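Local coordinates for protein metallophosphoesterase (Sphaerobacter thermophilus, PDB 3RQZ) that binds two zinc ions and is probably a phosphatase of the calcineurin-like metallophosphoesterase superfamily, at residues A[98-101]-A[102-106]; A[120-123]-A[124-128]; A[139-143]-A[144-148]. One frame throughout, in Å; residues are numbered along the deposited sequence.

Contact 1. Residues A[98-101]-A[102-106]; sequences LQYL and ESLPN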
ATOM      1  N   LEU A  98      10.683 -13.908  -5.920  1.00 25.25           N
ATOM      2  CA  LEU A  98      10.578 -13.511  -7.327  1.00 25.10           C
ATOM      3  C   LEU A  98       9.378 -14.168  -8.021  1.00 24.34           C
ATOM      4  O   LEU A  98       8.629 -13.498  -8.723  1.00 23.66           O
ATOM      5  CB  LEU A  98      11.889 -13.811  -8.081  1.00 26.10           C
ATOM      6  CG  LEU A  98      13.063 -13.007  -7.469  1.00 26.88           C
ATOM      7  CD1 LEU A  98      14.438 -13.596  -7.875  1.00 30.70           C
ATOM      8  CD2 LEU A  98      12.926 -11.517  -7.843  1.00 27.35           C
ATOM      9  N   GLN A  99       9.196 -15.472  -7.827  1.00 24.47           N
ATOM     10  CA  GLN A  99       8.053 -16.180  -8.441  1.00 24.52           C
ATOM     11  C   GLN A  99       6.726 -15.629  -7.948  1.00 22.81           C
ATOM     12  O   GLN A  99       5.771 -15.482  -8.713  1.00 22.30           O
ATOM     13  CB  GLN A  99       8.115 -17.683  -8.157  1.00 25.69           C
ATOM     14  CG  GLN A  99       9.228 -18.418  -8.897  1.00 28.99           C
ATOM     15  CD  GLN A  99       9.393 -19.836  -8.373  1.00 34.97           C
ATOM     16  OE1 GLN A  99       8.482 -20.377  -7.770  1.00 38.24           O
ATOM     17  NE2 GLN A  99      10.562 -20.430  -8.587  1.00 37.27           N
ATOM     18  N   TYR A 100       6.650 -15.324  -6.660  1.00 21.83           N
ATOM     19  CA  TYR A 100       5.405 -14.805  -6.145  1.00 21.42           C
ATOM     20  C   TYR A 100       5.068 -13.426  -6.748  1.00 21.04           C
ATOM     21  O   TYR A 100       3.939 -13.177  -7.168  1.00 21.65           O
ATOM     22  CB  TYR A 100       5.430 -14.716  -4.602  1.00 20.43           C
ATOM     23  CG  TYR A 100       4.194 -14.054  -4.048  1.00 19.07           C
ATOM     24  CD1 TYR A 100       2.976 -14.741  -4.007  1.00 18.78           C
ATOM     25  CD2 TYR A 100       4.246 -12.747  -3.543  1.00 18.55           C
ATOM     26  CE1 TYR A 100       1.812 -14.134  -3.507  1.00 18.32           C
ATOM     27  CE2 TYR A 100       3.107 -12.124  -3.039  1.00 18.64           C
ATOM     28  CZ  TYR A 100       1.875 -12.839  -3.019  1.00 19.47           C
ATOM     29  OH  TYR A 100       0.740 -12.243  -2.505  1.00 20.61           O
ATOM     30  N   LEU A 101       6.036 -12.522  -6.711  1.00 21.50           N
ATOM     31  CA  LEU A 101       5.846 -11.174  -7.265  1.00 21.54           C
ATOM     32  C   LEU A 101       5.502 -11.233  -8.743  1.00 21.93           C
ATOM     33  O   LEU A 101       4.605 -10.518  -9.171  1.00 22.27           O
ATOM     34  CB  LEU A 101       7.040 -10.274  -6.996  1.00 20.67           C
ATOM     35  CG  LEU A 101       7.289  -9.957  -5.511  1.00 20.40           C
ATOM     36  CD1 LEU A 101       8.577  -9.187  -5.415  1.00 23.02           C
ATOM     37  CD2 LEU A 101       6.116  -9.206  -4.821  1.00 22.62           C
ATOM     38  N   GLU A 102       6.200 -12.096  -9.496  1.00 23.00           N
ATOM     39  CA  GLU A 102       5.921 -12.296 -10.911  1.00 23.87           C
ATOM     40  C   GLU A 102       4.505 -12.789 -11.160  1.00 23.80           C
ATOM     41  O   GLU A 102       3.941 -12.569 -12.241  1.00 23.84           O
ATOM     42  CB  GLU A 102       6.935 -13.268 -11.542  1.00 25.67           C
ATOM     43  CG  GLU A 102       8.325 -12.648 -11.692  1.00 31.65           C
ATOM     44  CD  GLU A 102       9.466 -13.665 -11.932  1.00 39.02           C
ATOM     45  OE1 GLU A 102       9.186 -14.866 -12.163  1.00 42.62           O
ATOM     46  OE2 GLU A 102      10.652 -13.255 -11.892  1.00 42.14           O
ATOM     47  N   SER A 103       3.905 -13.441 -10.163  1.00 22.39           N
ATOM     48  CA  SER A 103       2.590 -14.021 -10.403  1.00 21.47           C
ATOM     49  C   SER A 103       1.474 -13.000 -10.276  1.00 21.13           C
ATOM     50  O   SER A 103       0.351 -13.259 -10.745  1.00 21.63           O
ATOM     51  CB  SER A 103       2.352 -15.209  -9.457  1.00 20.86           C
ATOM     52  OG  SER A 103       2.051 -14.779  -8.127  1.00 21.69           O
ATOM     53  N   LEU A 104       1.765 -11.844  -9.655  1.00 20.49           N
ATOM     54  CA  LEU A 104       0.707 -10.944  -9.207  1.00 20.16           C
ATOM     55  C   LEU A 104       0.064 -10.188 -10.378  1.00 20.48           C
ATOM     56  O   LEU A 104       0.760  -9.750 -11.291  1.00 21.22           O
ATOM     57  CB  LEU A 104       1.176  -9.967  -8.110  1.00 18.99           C
ATOM     58  CG  LEU A 104       1.721 -10.564  -6.802  1.00 18.96           C
ATOM     59  CD1 LEU A 104       2.006  -9.444  -5.787  1.00 19.60           C
ATOM     60  CD2 LEU A 104       0.736 -11.560  -6.159  1.00 18.03           C
ATOM     61  N   PRO A 105      -1.268 -10.057 -10.350  1.00 20.30           N
ATOM     62  CA  PRO A 105      -1.992  -9.261 -11.317  1.00 20.37           C
ATOM     63  C   PRO A 105      -1.787  -7.769 -11.012  1.00 20.72           C
ATOM     64  O   PRO A 105      -1.430  -7.389  -9.874  1.00 18.86           O
ATOM     65  CB  PRO A 105      -3.435  -9.683 -11.048  1.00 21.57           C
ATOM     66  CG  PRO A 105      -3.466  -9.831  -9.527  1.00 20.48           C
ATOM     67  CD  PRO A 105      -2.146 -10.522  -9.256  1.00 20.14           C
ATOM     68  N   ASN A 106      -1.943  -6.912 -12.010  1.00 21.70           N
ATOM     69  CA  ASN A 106      -1.929  -5.476 -11.685  1.00 22.17           C
ATOM     70  C   ASN A 106      -3.310  -4.943 -11.292  1.00 22.05           C
ATOM     71  O   ASN A 106      -3.448  -3.808 -10.876  1.00 22.51           O
ATOM     72  CB  ASN A 106      -1.224  -4.659 -12.793  1.00 23.10           C
ATOM     73  CG  ASN A 106      -1.991  -4.596 -14.085  1.00 24.41           C
ATOM     74  OD1 ASN A 106      -3.191  -4.743 -14.108  1.00 25.11           O
ATOM     75  ND2 ASN A 106      -1.277  -4.350 -15.183  1.00 27.71           N
TER
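The backbone oxygen of Y100 is gripped twice by S103. The hydroxyl S103 OG donates to Y100 O at 2.7 Å, and the amide S103 N reaches the same Y100 O at 3.0 Å. The hydroxyl comes in tilted only 20° from the carbonyl plane, whereas the amide sits well above it. With OG placed between its own backbone N and carbonyl carbon (chi1 76°), S103 turns its hydroxyl back onto the preceding turn. These bonds belong to the C-terminal end of helix 95-103. There the i-to-i+4 pattern, still present as E102 N to L98 O at 2.9 Å, gives way to i-to-i+3 bonds such as L104 N to L101 O at 3.2 Å. In the loop that follows, L104 lays CD2 over one face of the Y100 ring, 4.0 Å from the ring centroid, as a CH-pi contact offset toward the rim. Its other methyl, CD1, lies near L101 CD2. The ring also packs on V49, V52 and R53 of helix 45-55, and Y100 OH is hydrogen-bonded to S60. Without the ring, as with an alanine here, L104 CD2 would probably lose the face it packs on, and S60 OG its hydroxyl partner.

Contact 2. Residues A[120-123]-A[124-128]; sequences PRHP and IWEYI
R121 and E126 form a salt bridge across a turn of the loop between strand 113-116 and helix 131-137. R121 NH1 donates to E126 OE2 at 2.7 Å, in the guanidinium plane and on the syn lone pair of the oxygen. A second, weak bond runs from R121 NE to E126 OE1 at 3.3 Å. The guanidinium and carboxylate planes are 18° apart, nearly coplanar, and the carboxylate lies at the guanidinium edge. E126 is extended, with CG anti to its backbone N (chi1 180°), and this carries the carboxylate back to the arginine. The carboxylate also meets the edge of the H122 ring, with CD2 3.7 Å from E126 OE1 and the two planes steeply inclined. H122 O closes the beta turn 122-125 by accepting W125 N at 3.1 Å, and also takes E126 N at 3.2 Å. Further out, S119 OG and N137 ND2 both bond E126 OE1, while N137 OD1 takes the amide of R121. The neighbouring W125 has its backbone oxygen bonded to NE2 of the zinc ligand H150. The carboxylate is thus held through both oxygens, with its rotation fixed. The positive charge of R121 would be expected to favour the ionised form of the E126 carboxylate.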
ATOM      1  N   PRO A 120      -7.042   3.119 -11.719  1.00 23.37           N
ATOM      2  CA  PRO A 120      -7.607   2.170 -12.689  1.00 24.07           C
ATOM      3  C   PRO A 120      -7.295   2.498 -14.161  1.00 24.83           C
ATOM      4  O   PRO A 120      -7.384   1.601 -15.028  1.00 25.67           O
ATOM      5  CB  PRO A 120      -9.114   2.187 -12.372  1.00 24.45           C
ATOM      6  CG  PRO A 120      -9.341   3.396 -11.574  1.00 23.38           C
ATOM      7  CD  PRO A 120      -8.078   3.653 -10.813  1.00 23.76           C
ATOM      8  N   ARG A 121      -6.883   3.734 -14.464  1.00 25.45           N
ATOM      9  CA  ARG A 121      -6.356   4.013 -15.810  1.00 25.98           C
ATOM     10  C   ARG A 121      -4.991   3.385 -16.038  1.00 25.58           C
ATOM     11  O   ARG A 121      -4.723   2.819 -17.119  1.00 25.29           O
ATOM     12  CB  ARG A 121      -6.235   5.522 -16.097  1.00 26.77           C
ATOM     13  CG  ARG A 121      -7.528   6.267 -16.129  1.00 29.04           C
ATOM     14  CD  ARG A 121      -7.379   7.536 -16.944  1.00 29.86           C
ATOM     15  NE  ARG A 121      -6.405   8.432 -16.331  1.00 30.47           N
ATOM     16  CZ  ARG A 121      -6.116   9.632 -16.802  1.00 31.87           C
ATOM     17  NH1 ARG A 121      -5.201  10.377 -16.194  1.00 34.57           N
ATOM     18  NH2 ARG A 121      -6.754  10.084 -17.877  1.00 30.94           N
ATOM     19  N   HIS A 122      -4.118   3.522 -15.036  1.00 24.92           N
ATOM     20  CA  HIS A 122      -2.731   3.053 -15.115  1.00 25.31           C
ATOM     21  C   HIS A 122      -2.347   2.347 -13.837  1.00 23.46           C
ATOM     22  O   HIS A 122      -1.743   2.953 -12.959  1.00 23.39           O
ATOM     23  CB  HIS A 122      -1.804   4.254 -15.368  1.00 26.53           C
ATOM     24  CG  HIS A 122      -2.217   5.071 -16.551  1.00 30.11           C
ATOM     25  ND1 HIS A 122      -2.049   4.628 -17.842  1.00 33.07           N
ATOM     26  CD2 HIS A 122      -2.821   6.285 -16.643  1.00 31.73           C
ATOM     27  CE1 HIS A 122      -2.507   5.542 -18.684  1.00 34.30           C
ATOM     28  NE2 HIS A 122      -2.981   6.557 -17.981  1.00 33.50           N
ATOM     29  N   PRO A 123      -2.692   1.049 -13.729  1.00 22.81           N
ATOM     30  CA  PRO A 123      -2.658   0.317 -12.468  1.00 22.72           C
ATOM     31  C   PRO A 123      -1.372   0.439 -11.654  1.00 23.31           C
ATOM     32  O   PRO A 123      -1.435   0.595 -10.423  1.00 24.07           O
ATOM     33  CB  PRO A 123      -2.912  -1.135 -12.906  1.00 22.93           C
ATOM     34  CG  PRO A 123      -3.745  -1.019 -14.102  1.00 22.76           C
ATOM     35  CD  PRO A 123      -3.397   0.278 -14.775  1.00 23.17           C
ATOM     36  N   ILE A 124      -0.221   0.356 -12.318  1.00 22.78           N
ATOM     37  CA  ILE A 124       1.073   0.314 -11.613  1.00 24.10           C
ATOM     38  C   ILE A 124       1.578   1.713 -11.269  1.00 23.17           C
ATOM     39  O   ILE A 124       2.320   1.911 -10.297  1.00 23.50           O
ATOM     40  CB  ILE A 124       2.160  -0.397 -12.511  1.00 24.03           C
ATOM     41  CG1 ILE A 124       1.782  -1.855 -12.756  1.00 27.78           C
ATOM     42  CG2 ILE A 124       3.525  -0.350 -11.900  1.00 26.10           C
ATOM     43  CD1 ILE A 124       1.108  -2.466 -11.589  1.00 29.71           C
ATOM     44  N   TRP A 125       1.185   2.682 -12.077  1.00 23.21           N
ATOM     45  CA  TRP A 125       1.986   3.911 -12.177  1.00 23.65           C
ATOM     46  C   TRP A 125       1.356   5.209 -11.723  1.00 23.61           C
ATOM     47  O   TRP A 125       2.071   6.103 -11.227  1.00 24.77           O
ATOM     48  CB  TRP A 125       2.407   4.096 -13.630  1.00 23.85           C
ATOM     49  CG  TRP A 125       3.237   3.019 -14.163  1.00 25.51           C
ATOM     50  CD1 TRP A 125       2.893   2.134 -15.153  1.00 26.50           C
ATOM     51  CD2 TRP A 125       4.591   2.700 -13.784  1.00 26.89           C
ATOM     52  NE1 TRP A 125       3.952   1.278 -15.408  1.00 27.09           N
ATOM     53  CE2 TRP A 125       5.007   1.614 -14.596  1.00 27.75           C
ATOM     54  CE3 TRP A 125       5.495   3.242 -12.855  1.00 26.00           C
ATOM     55  CZ2 TRP A 125       6.289   1.043 -14.498  1.00 27.66           C
ATOM     56  CZ3 TRP A 125       6.765   2.675 -12.756  1.00 28.97           C
ATOM     57  CH2 TRP A 125       7.147   1.578 -13.580  1.00 28.18           C
ATOM     58  N   GLU A 126       0.049   5.357 -11.908  1.00 22.73           N
ATOM     59  CA  GLU A 126      -0.558   6.704 -11.783  1.00 23.86           C
ATOM     60  C   GLU A 126      -0.947   7.014 -10.344  1.00 23.48           C
ATOM     61  O   GLU A 126      -1.586   6.200  -9.698  1.00 23.72           O
ATOM     62  CB  GLU A 126      -1.783   6.848 -12.699  1.00 23.36           C
ATOM     63  CG  GLU A 126      -2.485   8.233 -12.629  1.00 24.86           C
ATOM     64  CD  GLU A 126      -3.576   8.405 -13.677  1.00 28.10           C
ATOM     65  OE1 GLU A 126      -4.568   7.646 -13.684  1.00 27.69           O
ATOM     66  OE2 GLU A 126      -3.439   9.326 -14.511  1.00 32.22           O
ATOM     67  N   TYR A 127      -0.568   8.192  -9.859  1.00 23.77           N
ATOM     68  CA  TYR A 127      -0.971   8.651  -8.511  1.00 24.80           C
ATOM     69  C   TYR A 127      -2.336   9.314  -8.578  1.00 25.37           C
ATOM     70  O   TYR A 127      -2.627  10.045  -9.520  1.00 27.71           O
ATOM     71  CB  TYR A 127       0.012   9.667  -7.926  1.00 25.24           C
ATOM     72  CG  TYR A 127       1.443   9.201  -7.779  1.00 26.31           C
ATOM     73  CD1 TYR A 127       1.856   8.499  -6.637  1.00 26.87           C
ATOM     74  CD2 TYR A 127       2.387   9.496  -8.757  1.00 27.81           C
ATOM     75  CE1 TYR A 127       3.186   8.079  -6.489  1.00 26.55           C
ATOM     76  CE2 TYR A 127       3.709   9.092  -8.630  1.00 28.29           C
ATOM     77  CZ  TYR A 127       4.106   8.394  -7.485  1.00 28.77           C
ATOM     78  OH  TYR A 127       5.406   7.990  -7.349  1.00 30.38           O
ATOM     79  N   ILE A 128      -3.175   9.071  -7.584  1.00 25.38           N
ATOM     80  CA  ILE A 128      -4.416   9.829  -7.451  1.00 25.71           C
ATOM     81  C   ILE A 128      -4.363  10.642  -6.165  1.00 25.86           C
ATOM     82  O   ILE A 128      -4.462  10.078  -5.068  1.00 25.82           O
ATOM     83  CB  ILE A 128      -5.646   8.913  -7.396  1.00 25.00           C
ATOM     84  CG1 ILE A 128      -5.652   7.957  -8.597  1.00 24.73           C
ATOM     85  CG2 ILE A 128      -6.937   9.812  -7.255  1.00 26.00           C
ATOM     86  CD1 ILE A 128      -6.894   7.014  -8.718  1.00 24.05           C
TER

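Contact 3. Residues A[139-143]-A[144-148]; sequences PAFDT and PLCFV
The entry into strand 145-147, an inner strand of the five-stranded mixed sheet, is where this contact forms. The loop from helix 131-137 folds back so that F141 covers the start of the strand. C146 CB sits over the centre of the F141 ring, 3.5 Å from the centroid and 5° off the ring normal, as a CH-pi contact. C146 SG lies over the same face, 4.5 Å from the centroid, a Cys sulfur-aromatic contact. With SG anti to the backbone N (chi1 -170°), the thiol stays above the ring. The CE2 corner of the ring also approaches the backbone, 3.6 Å from L145 C. T143, just before the strand, bonds it directly: its hydroxyl OG1 donates to L145 O at 2.8 Å, from above the carbonyl plane. T143 OG1 is also hydrogen-bonded to T114 on strand 113-116. R183 makes a cation-pi contact with the F141 ring and bonds the backbone oxygens of F141 and T143. The aromatic face is therefore met by carbon and sulfur from the cysteine, and the ring by a cation as well. The buried threonine hydroxyl has two polar partners, which would be expected to offset the cost of burying it.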
ATOM      1  N   PRO A 139     -14.597   6.920 -14.569  1.00 30.16           N
ATOM      2  CA  PRO A 139     -15.023   6.140 -15.750  1.00 29.91           C
ATOM      3  C   PRO A 139     -14.168   4.899 -16.031  1.00 29.75           C
ATOM      4  O   PRO A 139     -14.609   4.017 -16.784  1.00 29.55           O
ATOM      5  CB  PRO A 139     -14.900   7.143 -16.915  1.00 30.55           C
ATOM      6  CG  PRO A 139     -14.843   8.521 -16.265  1.00 31.65           C
ATOM      7  CD  PRO A 139     -14.130   8.269 -14.941  1.00 30.47           C
ATOM      8  N   ALA A 140     -12.982   4.829 -15.423  1.00 29.44           N
ATOM      9  CA  ALA A 140     -12.024   3.735 -15.646  1.00 29.57           C
ATOM     10  C   ALA A 140     -12.261   2.452 -14.804  1.00 29.74           C
ATOM     11  O   ALA A 140     -11.563   1.455 -14.972  1.00 30.14           O
ATOM     12  CB  ALA A 140     -10.560   4.240 -15.481  1.00 29.23           C
ATOM     13  N   PHE A 141     -13.227   2.483 -13.888  1.00 29.53           N
ATOM     14  CA  PHE A 141     -13.664   1.272 -13.209  1.00 29.60           C
ATOM     15  C   PHE A 141     -15.181   1.282 -13.171  1.00 30.11           C
ATOM     16  O   PHE A 141     -15.788   2.354 -13.236  1.00 30.63           O
ATOM     17  CB  PHE A 141     -13.033   1.111 -11.812  1.00 29.41           C
ATOM     18  CG  PHE A 141     -13.533   2.094 -10.780  1.00 28.28           C
ATOM     19  CD1 PHE A 141     -13.024   3.393 -10.720  1.00 26.26           C
ATOM     20  CD2 PHE A 141     -14.516   1.708  -9.861  1.00 27.86           C
ATOM     21  CE1 PHE A 141     -13.470   4.309  -9.730  1.00 26.01           C
ATOM     22  CE2 PHE A 141     -14.981   2.599  -8.879  1.00 26.54           C
ATOM     23  CZ  PHE A 141     -14.466   3.917  -8.817  1.00 27.17           C
ATOM     24  N   ASP A 142     -15.784   0.102 -13.072  1.00 30.35           N
ATOM     25  CA  ASP A 142     -17.227  -0.047 -13.212  1.00 32.00           C
ATOM     26  C   ASP A 142     -17.861  -0.734 -11.979  1.00 32.02           C
ATOM     27  O   ASP A 142     -18.926  -1.323 -12.055  1.00 33.13           O
ATOM     28  CB  ASP A 142     -17.538  -0.808 -14.513  1.00 33.42           C
ATOM     29  CG  ASP A 142     -16.825  -2.170 -14.596  1.00 35.97           C
ATOM     30  OD1 ASP A 142     -16.185  -2.602 -13.614  1.00 38.60           O
ATOM     31  OD2 ASP A 142     -16.907  -2.832 -15.660  1.00 41.65           O
ATOM     32  N   THR A 143     -17.182  -0.664 -10.843  1.00 30.47           N
ATOM     33  CA  THR A 143     -17.719  -1.199  -9.611  1.00 29.57           C
ATOM     34  C   THR A 143     -18.050   0.004  -8.703  1.00 29.45           C
ATOM     35  O   THR A 143     -17.586   1.105  -8.956  1.00 28.95           O
ATOM     36  CB  THR A 143     -16.680  -2.082  -8.914  1.00 29.17           C
ATOM     37  OG1 THR A 143     -15.428  -1.378  -8.855  1.00 28.05           O
ATOM     38  CG2 THR A 143     -16.480  -3.380  -9.687  1.00 29.38           C
ATOM     39  N   PRO A 144     -18.846  -0.209  -7.648  1.00 29.14           N
ATOM     40  CA  PRO A 144     -19.085   0.871  -6.700  1.00 28.76           C
ATOM     41  C   PRO A 144     -17.798   1.412  -6.085  1.00 28.45           C
ATOM     42  O   PRO A 144     -17.692   2.613  -5.878  1.00 28.68           O
ATOM     43  CB  PRO A 144     -19.948   0.195  -5.630  1.00 29.64           C
ATOM     44  CG  PRO A 144     -20.628  -0.909  -6.355  1.00 29.32           C
ATOM     45  CD  PRO A 144     -19.583  -1.429  -7.274  1.00 29.05           C
ATOM     46  N   LEU A 145     -16.797   0.561  -5.841  1.00 27.53           N
ATOM     47  CA  LEU A 145     -15.608   1.014  -5.093  1.00 26.90           C
ATOM     48  C   LEU A 145     -14.321   0.705  -5.851  1.00 25.67           C
ATOM     49  O   LEU A 145     -14.251  -0.325  -6.524  1.00 24.97           O
ATOM     50  CB  LEU A 145     -15.571   0.328  -3.720  1.00 27.53           C
ATOM     51  CG  LEU A 145     -16.755   0.435  -2.753  1.00 28.76           C
ATOM     52  CD1 LEU A 145     -16.416  -0.423  -1.552  1.00 29.54           C
ATOM     53  CD2 LEU A 145     -17.046   1.885  -2.326  1.00 31.64           C
ATOM     54  N   CYS A 146     -13.344   1.622  -5.788  1.00 24.83           N
ATOM     55  CA  CYS A 146     -11.951   1.351  -6.230  1.00 23.93           C
ATOM     56  C   CYS A 146     -10.953   1.679  -5.124  1.00 23.53           C
ATOM     57  O   CYS A 146     -10.949   2.812  -4.584  1.00 23.84           O
ATOM     58  CB  CYS A 146     -11.583   2.156  -7.484  1.00 23.56           C
ATOM     59  SG  CYS A 146      -9.989   1.625  -8.231  1.00 25.43           S
ATOM     60  N   PHE A 147     -10.138   0.691  -4.767  1.00 22.62           N
ATOM     61  CA  PHE A 147      -9.095   0.846  -3.757  1.00 22.35           C
ATOM     62  C   PHE A 147      -7.768   1.031  -4.442  1.00 21.15           C
ATOM     63  O   PHE A 147      -7.415   0.264  -5.357  1.00 20.24           O
ATOM     64  CB  PHE A 147      -9.039  -0.373  -2.809  1.00 21.91           C
ATOM     65  CG  PHE A 147     -10.263  -0.500  -1.944  1.00 23.01           C
ATOM     66  CD1 PHE A 147     -10.383   0.276  -0.782  1.00 22.43           C
ATOM     67  CD2 PHE A 147     -11.338  -1.310  -2.334  1.00 22.11           C
ATOM     68  CE1 PHE A 147     -11.537   0.180   0.025  1.00 23.51           C
ATOM     69  CE2 PHE A 147     -12.482  -1.426  -1.536  1.00 23.47           C
ATOM     70  CZ  PHE A 147     -12.592  -0.680  -0.360  1.00 24.38           C
ATOM     71  N   VAL A 148      -7.041   2.048  -4.000  1.00 20.82           N
ATOM     72  CA  VAL A 148      -5.753   2.408  -4.591  1.00 21.02           C
ATOM     73  C   VAL A 148      -4.713   2.702  -3.503  1.00 20.75           C
ATOM     74  O   VAL A 148      -5.085   2.988  -2.368  1.00 22.35           O
ATOM     75  CB  VAL A 148      -5.886   3.646  -5.532  1.00 21.08           C
ATOM     76  CG1 VAL A 148      -6.958   3.435  -6.602  1.00 21.44           C
ATOM     77  CG2 VAL A 148      -6.189   4.947  -4.734  1.00 22.44           C
TER

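Contact 3 is the most buried of the three; contacts 1 and 2 are only partly buried. Contacts 2 and 3 adjoin one another: P120 packs on F141 and C146, and R121 CG meets A140 CB. They lie at the two ends of helix 131-137, which leads from one to the other. Contact 1 touches contact 2 through N106, which packs on P123 and I124, but has no touch with contact 3. The chemistry changes with place. A helix end uses backbone bonds, a serine hydroxyl and a tyrosine face, the loop nearest the zinc site uses a salt bridge, and the strand entry uses a phenylalanine ring, a sulfur and a threonine hydroxyl. Contact 2 alone has charged groups paired across its segments.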